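Local coordinates for DisA protein (Sorangium cellulosum, PDB 6CCA) that probably transfers methyl groups to a carbon of the growing chain on a polyketide assembly line, building the gem-dimethyl unit associated with disorazol, at residues V333-T345 with M364-K376. Numbering follows the deposited sequence.
Sequences VLNEMTRVVHFLT and MKWSPLLSSPMWK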
ATOM      1  N   VAL A 333      -8.300 -10.677  -1.093  1.00 13.36           N
ATOM      2  CA  VAL A 333      -8.816  -9.328  -0.858  1.00 14.04           C
ATOM      3  C   VAL A 333      -7.587  -8.433  -0.704  1.00 13.47           C
ATOM      4  O   VAL A 333      -6.721  -8.635   0.212  1.00 14.93           O
ATOM      5  CB  VAL A 333      -9.659  -9.288   0.412  1.00 14.59           C
ATOM      6  CG1 VAL A 333     -10.108  -7.848   0.656  1.00 14.88           C
ATOM      7  CG2 VAL A 333     -10.827 -10.261   0.274  1.00 14.77           C
ATOM      8  N   LEU A 334      -7.446  -7.494  -1.633  1.00 13.78           N
ATOM      9  CA  LEU A 334      -6.347  -6.526  -1.596  1.00 13.35           C
ATOM     10  C   LEU A 334      -6.849  -5.126  -1.269  1.00 13.44           C
ATOM     11  O   LEU A 334      -7.903  -4.700  -1.814  1.00 14.76           O
ATOM     12  CB  LEU A 334      -5.637  -6.482  -2.960  1.00 13.99           C
ATOM     13  CG  LEU A 334      -5.030  -7.726  -3.527  1.00 15.21           C
ATOM     14  CD1 LEU A 334      -4.556  -7.552  -4.970  1.00 17.84           C
ATOM     15  CD2 LEU A 334      -3.865  -8.163  -2.647  1.00 17.21           C
ATOM     16  N   ASN A 335      -6.094  -4.422  -0.417  1.00 12.85           N
ATOM     17  CA  ASN A 335      -6.194  -2.988  -0.288  1.00 13.45           C
ATOM     18  C   ASN A 335      -4.861  -2.431  -0.731  1.00 12.99           C
ATOM     19  O   ASN A 335      -3.800  -2.777  -0.122  1.00 13.86           O
ATOM     20  CB  ASN A 335      -6.466  -2.648   1.157  1.00 13.24           C
ATOM     21  CG  ASN A 335      -6.622  -1.147   1.398  1.00 14.25           C
ATOM     22  OD1 ASN A 335      -6.493  -0.331   0.471  1.00 14.91           O
ATOM     23  ND2 ASN A 335      -7.001  -0.792   2.632  1.00 15.14           N
ATOM     24  N   GLU A 336      -4.865  -1.696  -1.821  1.00 13.00           N
ATOM     25  CA  GLU A 336      -3.655  -1.265  -2.479  1.00 14.88           C
ATOM     26  C   GLU A 336      -3.706   0.201  -2.944  1.00 14.16           C
ATOM     27  O   GLU A 336      -4.739   0.728  -3.324  1.00 13.08           O
ATOM     28  CB  GLU A 336      -3.349  -2.129  -3.747  1.00 14.31           C
ATOM     29  CG  GLU A 336      -2.662  -3.467  -3.444  1.00 15.25           C
ATOM     30  CD  GLU A 336      -1.187  -3.271  -3.061  1.00 16.90           C
ATOM     31  OE1 GLU A 336      -0.504  -2.364  -3.559  1.00 18.28           O
ATOM     32  OE2 GLU A 336      -0.685  -4.036  -2.241  1.00 20.29           O
ATOM     33  N   MET A 337      -2.540   0.833  -2.967  1.00 16.14           N
ATOM     34  CA  MET A 337      -2.422   2.164  -3.533  1.00 15.51           C
ATOM     35  C   MET A 337      -2.230   1.933  -5.046  1.00 14.86           C
ATOM     36  O   MET A 337      -1.399   1.093  -5.436  1.00 16.89           O
ATOM     37  CB  MET A 337      -1.237   2.948  -2.898  1.00 15.64           C
ATOM     38  CG  MET A 337      -1.365   3.007  -1.376  1.00 17.69           C
ATOM     39  SD  MET A 337      -2.789   4.036  -0.856  1.00 22.80           S
ATOM     40  CE  MET A 337      -2.659   3.689   0.911  1.00 23.98           C
ATOM     41  N   THR A 338      -3.046   2.621  -5.848  1.00 15.91           N
ATOM     42  CA  THR A 338      -3.164   2.380  -7.276  1.00 15.20           C
ATOM     43  C   THR A 338      -2.729   3.533  -8.208  1.00 16.72           C
ATOM     44  O   THR A 338      -3.065   3.516  -9.405  1.00 18.68           O
ATOM     45  CB  THR A 338      -4.612   1.963  -7.576  1.00 16.01           C
ATOM     46  OG1 THR A 338      -5.543   2.864  -6.962  1.00 15.36           O
ATOM     47  CG2 THR A 338      -4.886   0.580  -6.989  1.00 17.54           C
ATOM     48  N   ARG A 339      -1.996   4.501  -7.667  1.00 17.19           N
ATOM     49  CA  ARG A 339      -1.407   5.605  -8.400  1.00 17.54           C
ATOM     50  C   ARG A 339      -0.099   5.911  -7.688  1.00 17.29           C
ATOM     51  O   ARG A 339      -0.015   5.805  -6.453  1.00 16.98           O
ATOM     52  CB  ARG A 339      -2.395   6.772  -8.414  1.00 23.44           C
ATOM     53  CG  ARG A 339      -1.888   8.007  -9.146  1.00 34.33           C
ATOM     54  CD  ARG A 339      -2.856   9.231  -9.128  1.00 43.78           C
ATOM     55  NE  ARG A 339      -3.965   8.973 -10.018  1.00 49.34           N
ATOM     56  CZ  ARG A 339      -3.861   8.922 -11.349  1.00 59.10           C
ATOM     57  NH1 ARG A 339      -2.712   9.172 -11.959  1.00 56.85           N
ATOM     58  NH2 ARG A 339      -4.927   8.641 -12.085  1.00 62.77           N
ATOM     59  N   VAL A 340       0.972   6.203  -8.463  1.00 17.73           N
ATOM     60  CA  VAL A 340       2.266   6.464  -7.900  1.00 18.83           C
ATOM     61  C   VAL A 340       2.266   7.943  -7.432  1.00 21.19           C
ATOM     62  O   VAL A 340       2.961   8.781  -7.985  1.00 22.57           O
ATOM     63  CB  VAL A 340       3.408   6.304  -8.904  1.00 20.43           C
ATOM     64  CG1 VAL A 340       4.708   6.332  -8.140  1.00 20.23           C
ATOM     65  CG2 VAL A 340       3.378   4.942  -9.602  1.00 20.48           C
ATOM     66  N   VAL A 341       1.458   8.275  -6.464  1.00 19.84           N
ATOM     67  CA  VAL A 341       1.437   9.664  -5.926  1.00 20.44           C
ATOM     68  C   VAL A 341       2.783  10.100  -5.305  1.00 17.79           C
ATOM     69  O   VAL A 341       3.539   9.292  -4.711  1.00 16.78           O
ATOM     70  CB  VAL A 341       0.250   9.847  -4.937  1.00 19.87           C
ATOM     71  CG1 VAL A 341      -1.052   9.604  -5.682  1.00 24.34           C
ATOM     72  CG2 VAL A 341       0.345   8.911  -3.737  1.00 20.42           C
ATOM     73  N   HIS A 342       3.073  11.424  -5.422  1.00 17.80           N
ATOM     74  CA  HIS A 342       4.352  11.958  -4.969  1.00 17.69           C
ATOM     75  C   HIS A 342       4.507  11.780  -3.458  1.00 18.10           C
ATOM     76  O   HIS A 342       5.606  11.538  -2.941  1.00 17.17           O
ATOM     77  CB  HIS A 342       4.445  13.430  -5.318  1.00 19.70           C
ATOM     78  CG  HIS A 342       4.343  13.710  -6.779  1.00 19.98           C
ATOM     79  ND1 HIS A 342       4.795  12.836  -7.758  1.00 20.52           N
ATOM     80  CD2 HIS A 342       3.878  14.802  -7.438  1.00 21.89           C
ATOM     81  CE1 HIS A 342       4.551  13.349  -8.945  1.00 20.71           C
ATOM     82  NE2 HIS A 342       4.010  14.544  -8.776  1.00 21.47           N
ATOM     83  N   PHE A 343       3.393  11.820  -2.757  1.00 18.82           N
ATOM     84  CA  PHE A 343       3.403  11.579  -1.329  1.00 18.94           C
ATOM     85  C   PHE A 343       4.052  10.289  -0.999  1.00 18.47           C
ATOM     86  O   PHE A 343       4.817  10.154  -0.046  1.00 19.75           O
ATOM     87  CB  PHE A 343       1.962  11.570  -0.754  1.00 21.88           C
ATOM     88  CG  PHE A 343       1.912  10.936   0.624  1.00 23.14           C
ATOM     89  CD1 PHE A 343       2.395  11.641   1.732  1.00 25.02           C
ATOM     90  CD2 PHE A 343       1.511   9.633   0.797  1.00 25.29           C
ATOM     91  CE1 PHE A 343       2.436  11.073   3.030  1.00 26.58           C
ATOM     92  CE2 PHE A 343       1.570   9.017   2.054  1.00 28.21           C
ATOM     93  CZ  PHE A 343       2.015   9.750   3.191  1.00 27.65           C
ATOM     94  N   LEU A 344       3.700   9.238  -1.735  1.00 16.81           N
ATOM     95  CA  LEU A 344       4.314   7.940  -1.520  1.00 18.03           C
ATOM     96  C   LEU A 344       5.767   7.875  -1.942  1.00 17.19           C
ATOM     97  O   LEU A 344       6.636   7.289  -1.238  1.00 19.31           O
ATOM     98  CB  LEU A 344       3.519   6.844  -2.279  1.00 16.97           C
ATOM     99  CG  LEU A 344       2.117   6.612  -1.689  1.00 19.73           C
ATOM    100  CD1 LEU A 344       1.412   5.582  -2.596  1.00 20.92           C
ATOM    101  CD2 LEU A 344       2.166   6.088  -0.260  1.00 21.47           C
ATOM    102  N   THR A 345       6.067   8.398  -3.131  1.00 16.92           N
ATOM    103  CA  THR A 345       7.455   8.382  -3.570  1.00 17.40           C
ATOM    104  C   THR A 345       8.386   8.995  -2.513  1.00 17.20           C
ATOM    105  O   THR A 345       9.440   8.456  -2.211  1.00 18.26           O
ATOM    106  CB  THR A 345       7.653   9.094  -4.927  1.00 17.64           C
ATOM    107  OG1 THR A 345       6.887   8.404  -5.950  1.00 17.05           O
ATOM    108  CG2 THR A 345       9.169   9.118  -5.290  1.00 18.19           C
ATOM    109  N   MET A 364       3.818   0.071 -12.166  1.00 21.67           N
ATOM    110  CA  MET A 364       3.890   1.458 -12.606  1.00 21.43           C
ATOM    111  C   MET A 364       5.310   1.971 -12.389  1.00 20.54           C
ATOM    112  O   MET A 364       6.011   1.576 -11.507  1.00 20.80           O
ATOM    113  CB  MET A 364       2.830   2.335 -11.937  1.00 20.88           C
ATOM    114  CG  MET A 364       1.407   1.957 -12.346  1.00 21.98           C
ATOM    115  SD  MET A 364       0.124   2.998 -11.609  1.00 22.57           S
ATOM    116  CE  MET A 364       0.254   2.521  -9.904  1.00 20.74           C
ATOM    117  N   LYS A 365       5.747   2.891 -13.232  1.00 22.28           N
ATOM    118  CA  LYS A 365       7.151   3.262 -13.260  1.00 22.69           C
ATOM    119  C   LYS A 365       7.622   3.845 -11.934  1.00 24.21           C
ATOM    120  O   LYS A 365       6.868   4.570 -11.298  1.00 24.90           O
ATOM    121  CB  LYS A 365       7.341   4.349 -14.303  1.00 27.93           C
ATOM    122  CG  LYS A 365       8.797   4.488 -14.739  1.00 29.91           C
ATOM    123  CD  LYS A 365       8.882   5.557 -15.804  1.00 33.50           C
ATOM    124  CE  LYS A 365      10.330   5.718 -16.192  1.00 36.04           C
ATOM    125  NZ  LYS A 365      10.359   6.822 -17.160  1.00 37.80           N
ATOM    126  N   TRP A 366       8.805   3.437 -11.495  1.00 22.72           N
ATOM    127  CA  TRP A 366       9.421   3.885 -10.256  1.00 23.20           C
ATOM    128  C   TRP A 366       8.614   3.585  -9.030  1.00 23.89           C
ATOM    129  O   TRP A 366       8.579   4.384  -8.075  1.00 19.85           O
ATOM    130  CB  TRP A 366       9.714   5.356 -10.335  1.00 26.73           C
ATOM    131  CG  TRP A 366      11.001   5.628 -11.172  1.00 32.96           C
ATOM    132  CD1 TRP A 366      12.241   4.979 -11.119  1.00 33.37           C
ATOM    133  CD2 TRP A 366      11.128   6.650 -12.136  1.00 29.01           C
ATOM    134  NE1 TRP A 366      13.115   5.569 -12.019  1.00 35.40           N
ATOM    135  CE2 TRP A 366      12.462   6.601 -12.641  1.00 31.91           C
ATOM    136  CE3 TRP A 366      10.239   7.563 -12.655  1.00 28.21           C
ATOM    137  CZ2 TRP A 366      12.909   7.482 -13.616  1.00 33.09           C
ATOM    138  CZ3 TRP A 366      10.673   8.412 -13.603  1.00 31.75           C
ATOM    139  CH2 TRP A 366      12.013   8.371 -14.081  1.00 32.94           C
ATOM    140  N   SER A 367       8.074   2.361  -9.016  1.00 22.15           N
ATOM    141  CA  SER A 367       7.158   1.958  -8.003  1.00 20.10           C
ATOM    142  C   SER A 367       6.953   0.455  -8.015  1.00 23.20           C
ATOM    143  O   SER A 367       7.173  -0.197  -9.016  1.00 21.27           O
ATOM    144  CB  SER A 367       5.841   2.650  -8.231  1.00 18.68           C
ATOM    145  OG  SER A 367       4.895   1.866  -8.935  1.00 19.08           O
ATOM    146  N   PRO A 368       6.505  -0.085  -6.892  1.00 20.47           N
ATOM    147  CA  PRO A 368       6.060  -1.461  -6.881  1.00 19.51           C
ATOM    148  C   PRO A 368       4.576  -1.590  -7.137  1.00 17.41           C
ATOM    149  O   PRO A 368       4.054  -2.698  -7.004  1.00 17.21           O
ATOM    150  CB  PRO A 368       6.400  -1.901  -5.479  1.00 20.54           C
ATOM    151  CG  PRO A 368       6.095  -0.661  -4.678  1.00 22.05           C
ATOM    152  CD  PRO A 368       6.515   0.514  -5.537  1.00 21.05           C
ATOM    153  N   LEU A 369       3.908  -0.508  -7.498  1.00 18.47           N
ATOM    154  CA  LEU A 369       2.429  -0.475  -7.479  1.00 18.13           C
ATOM    155  C   LEU A 369       1.788  -0.791  -8.800  1.00 17.57           C
ATOM    156  O   LEU A 369       2.427  -0.588  -9.864  1.00 19.44           O
ATOM    157  CB  LEU A 369       1.961   0.930  -7.061  1.00 17.53           C
ATOM    158  CG  LEU A 369       2.400   1.444  -5.689  1.00 16.62           C
ATOM    159  CD1 LEU A 369       1.872   2.882  -5.442  1.00 16.83           C
ATOM    160  CD2 LEU A 369       2.002   0.522  -4.556  1.00 18.85           C
ATOM    161  N   LEU A 370       0.516  -1.201  -8.754  1.00 16.31           N
ATOM    162  CA  LEU A 370      -0.280  -1.402  -9.919  1.00 16.64           C
ATOM    163  C   LEU A 370      -1.538  -0.621  -9.870  1.00 16.96           C
ATOM    164  O   LEU A 370      -2.134  -0.446  -8.801  1.00 16.37           O
ATOM    165  CB  LEU A 370      -0.635  -2.898 -10.126  1.00 18.29           C
ATOM    166  CG  LEU A 370       0.442  -3.825 -10.707  1.00 17.45           C
ATOM    167  CD1 LEU A 370       1.572  -4.106  -9.786  1.00 17.60           C
ATOM    168  CD2 LEU A 370      -0.252  -5.154 -10.983  1.00 20.69           C
ATOM    169  N   SER A 371      -2.005  -0.118 -11.013  1.00 18.36           N
ATOM    170  CA  SER A 371      -3.293   0.518 -11.060  1.00 17.32           C
ATOM    171  C   SER A 371      -4.437  -0.536 -10.980  1.00 17.37           C
ATOM    172  O   SER A 371      -4.165  -1.689 -11.093  1.00 18.13           O
ATOM    173  CB  SER A 371      -3.517   1.260 -12.392  1.00 19.56           C
ATOM    174  OG  SER A 371      -3.569   0.342 -13.462  1.00 18.84           O
ATOM    175  N   SER A 372      -5.694  -0.115 -10.830  1.00 17.92           N
ATOM    176  CA  SER A 372      -6.763  -1.102 -10.754  1.00 20.28           C
ATOM    177  C   SER A 372      -6.823  -1.933 -12.046  1.00 21.21           C
ATOM    178  O   SER A 372      -6.974  -3.167 -11.952  1.00 17.50           O
ATOM    179  CB  SER A 372      -8.164  -0.546 -10.406  1.00 20.85           C
ATOM    180  OG  SER A 372      -8.204  -0.235  -9.004  1.00 18.87           O
ATOM    181  N   PRO A 373      -6.782  -1.264 -13.226  1.00 20.76           N
ATOM    182  CA  PRO A 373      -6.828  -2.081 -14.471  1.00 22.40           C
ATOM    183  C   PRO A 373      -5.663  -3.029 -14.574  1.00 20.01           C
ATOM    184  O   PRO A 373      -5.852  -4.201 -14.936  1.00 22.42           O
ATOM    185  CB  PRO A 373      -6.859  -1.034 -15.625  1.00 23.98           C
ATOM    186  CG  PRO A 373      -7.415   0.233 -14.996  1.00 25.32           C
ATOM    187  CD  PRO A 373      -6.989   0.190 -13.490  1.00 22.59           C
ATOM    188  N   MET A 374      -4.485  -2.606 -14.171  1.00 21.14           N
ATOM    189  CA  MET A 374      -3.326  -3.504 -14.146  1.00 21.11           C
ATOM    190  C   MET A 374      -3.472  -4.703 -13.182  1.00 22.39           C
ATOM    191  O   MET A 374      -3.139  -5.831 -13.534  1.00 20.89           O
ATOM    192  CB  MET A 374      -2.020  -2.772 -13.831  1.00 22.93           C
ATOM    193  CG  MET A 374      -1.567  -1.762 -14.922  1.00 22.81           C
ATOM    194  SD  MET A 374      -0.374  -0.558 -14.248  1.00 21.46           S
ATOM    195  CE  MET A 374       1.095  -1.492 -14.186  1.00 19.64           C
ATOM    196  N   TRP A 375      -4.005  -4.468 -12.000  1.00 17.63           N
ATOM    197  CA  TRP A 375      -4.272  -5.577 -11.067  1.00 18.32           C
ATOM    198  C   TRP A 375      -5.323  -6.541 -11.640  1.00 17.05           C
ATOM    199  O   TRP A 375      -5.144  -7.766 -11.550  1.00 19.48           O
ATOM    200  CB  TRP A 375      -4.827  -5.038  -9.742  1.00 16.99           C
ATOM    201  CG  TRP A 375      -3.790  -4.663  -8.724  1.00 15.95           C
ATOM    202  CD1 TRP A 375      -3.582  -3.400  -8.270  1.00 18.22           C
ATOM    203  CD2 TRP A 375      -2.878  -5.509  -7.969  1.00 17.26           C
ATOM    204  NE1 TRP A 375      -2.622  -3.399  -7.288  1.00 16.84           N
ATOM    205  CE2 TRP A 375      -2.129  -4.658  -7.134  1.00 15.99           C
ATOM    206  CE3 TRP A 375      -2.583  -6.883  -7.958  1.00 18.08           C
ATOM    207  CZ2 TRP A 375      -1.168  -5.108  -6.283  1.00 17.13           C
ATOM    208  CZ3 TRP A 375      -1.571  -7.328  -7.145  1.00 18.70           C
ATOM    209  CH2 TRP A 375      -0.886  -6.427  -6.296  1.00 19.52           C
ATOM    210  N   LYS A 376      -6.338  -5.986 -12.289  1.00 19.27           N
ATOM    211  CA  LYS A 376      -7.402  -6.809 -12.901  1.00 20.45           C
ATOM    212  C   LYS A 376      -6.789  -7.728 -13.932  1.00 21.44           C
ATOM    213  O   LYS A 376      -6.959  -8.999 -13.869  1.00 19.24           O
ATOM    214  CB  LYS A 376      -8.586  -5.948 -13.386  1.00 24.46           C
ATOM    215  CG  LYS A 376      -9.752  -6.750 -13.951  1.00 25.04           C
ATOM    216  CD  LYS A 376     -10.899  -5.901 -14.415  1.00 26.24           C
ATOM    217  CE  LYS A 376     -12.099  -6.781 -14.795  1.00 27.86           C
ATOM    218  NZ  LYS A 376     -11.788  -7.515 -15.992  1.00 29.83           N
TER
HETATM  219  O   HOH W   1      -0.719  -1.441  -6.084  1.00 14.17           O
HETATM  220  O   HOH W   2      -7.948   2.468  -8.498  1.00 22.89           O
HETATM  221  O   HOH W   3       8.405   7.031  -7.646  1.00 27.52           O
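Thr338 and Ser371 bring the two backbones closest, their CA atoms 4.2 Å apart, where paired CA-H...O contacts join them: Thr338 CA to Leu370 O and Ser371 CA to Thr338 O, each 3.4 Å with 144° at the hydrogen. The polar links between the two segments run through water. One water lies 2.7 Å from both Glu336 OE1 and Met337 O and accepts from Leu370 N and Trp375 NE1, lying in the indole plane at its edge; a second links Thr338 OG1, also bonded to Ser400 O, to Ser372 OG, also bonded to Asn403.

The indole of Trp375 is clamped: Leu334 CD1 sits over one face, 3.8 Å from the six-membered ring centroid and 18° off its normal, while Leu370 CB covers the opposite face. Chi1 of -81° sets Glu336 CG 3.6 Å from Trp375 CZ2; the bend at chi2 carries the carboxylate on, and its OE2 bonds His310. Farther along, both methyls of Leu369 lie against Met337 O, and its CD1 meets Leu344 CD1. Val340 CG2 packs 3.5 Å from Met364 CB, beside Ser367, whose OG accepts from Leu369 N in an ST turn.

Ser371 OG accepts from Met374 N (3.2 Å) and Ser371 N returns a weak bond to Met374 SD, a capping box. Through Trp375, helix 372-381 packs on strand 330-337, parallel to 300-306 and antiparallel to 402-409, consistent with a helix covering the central sheet of a Rossmann-like methyltransferase fold.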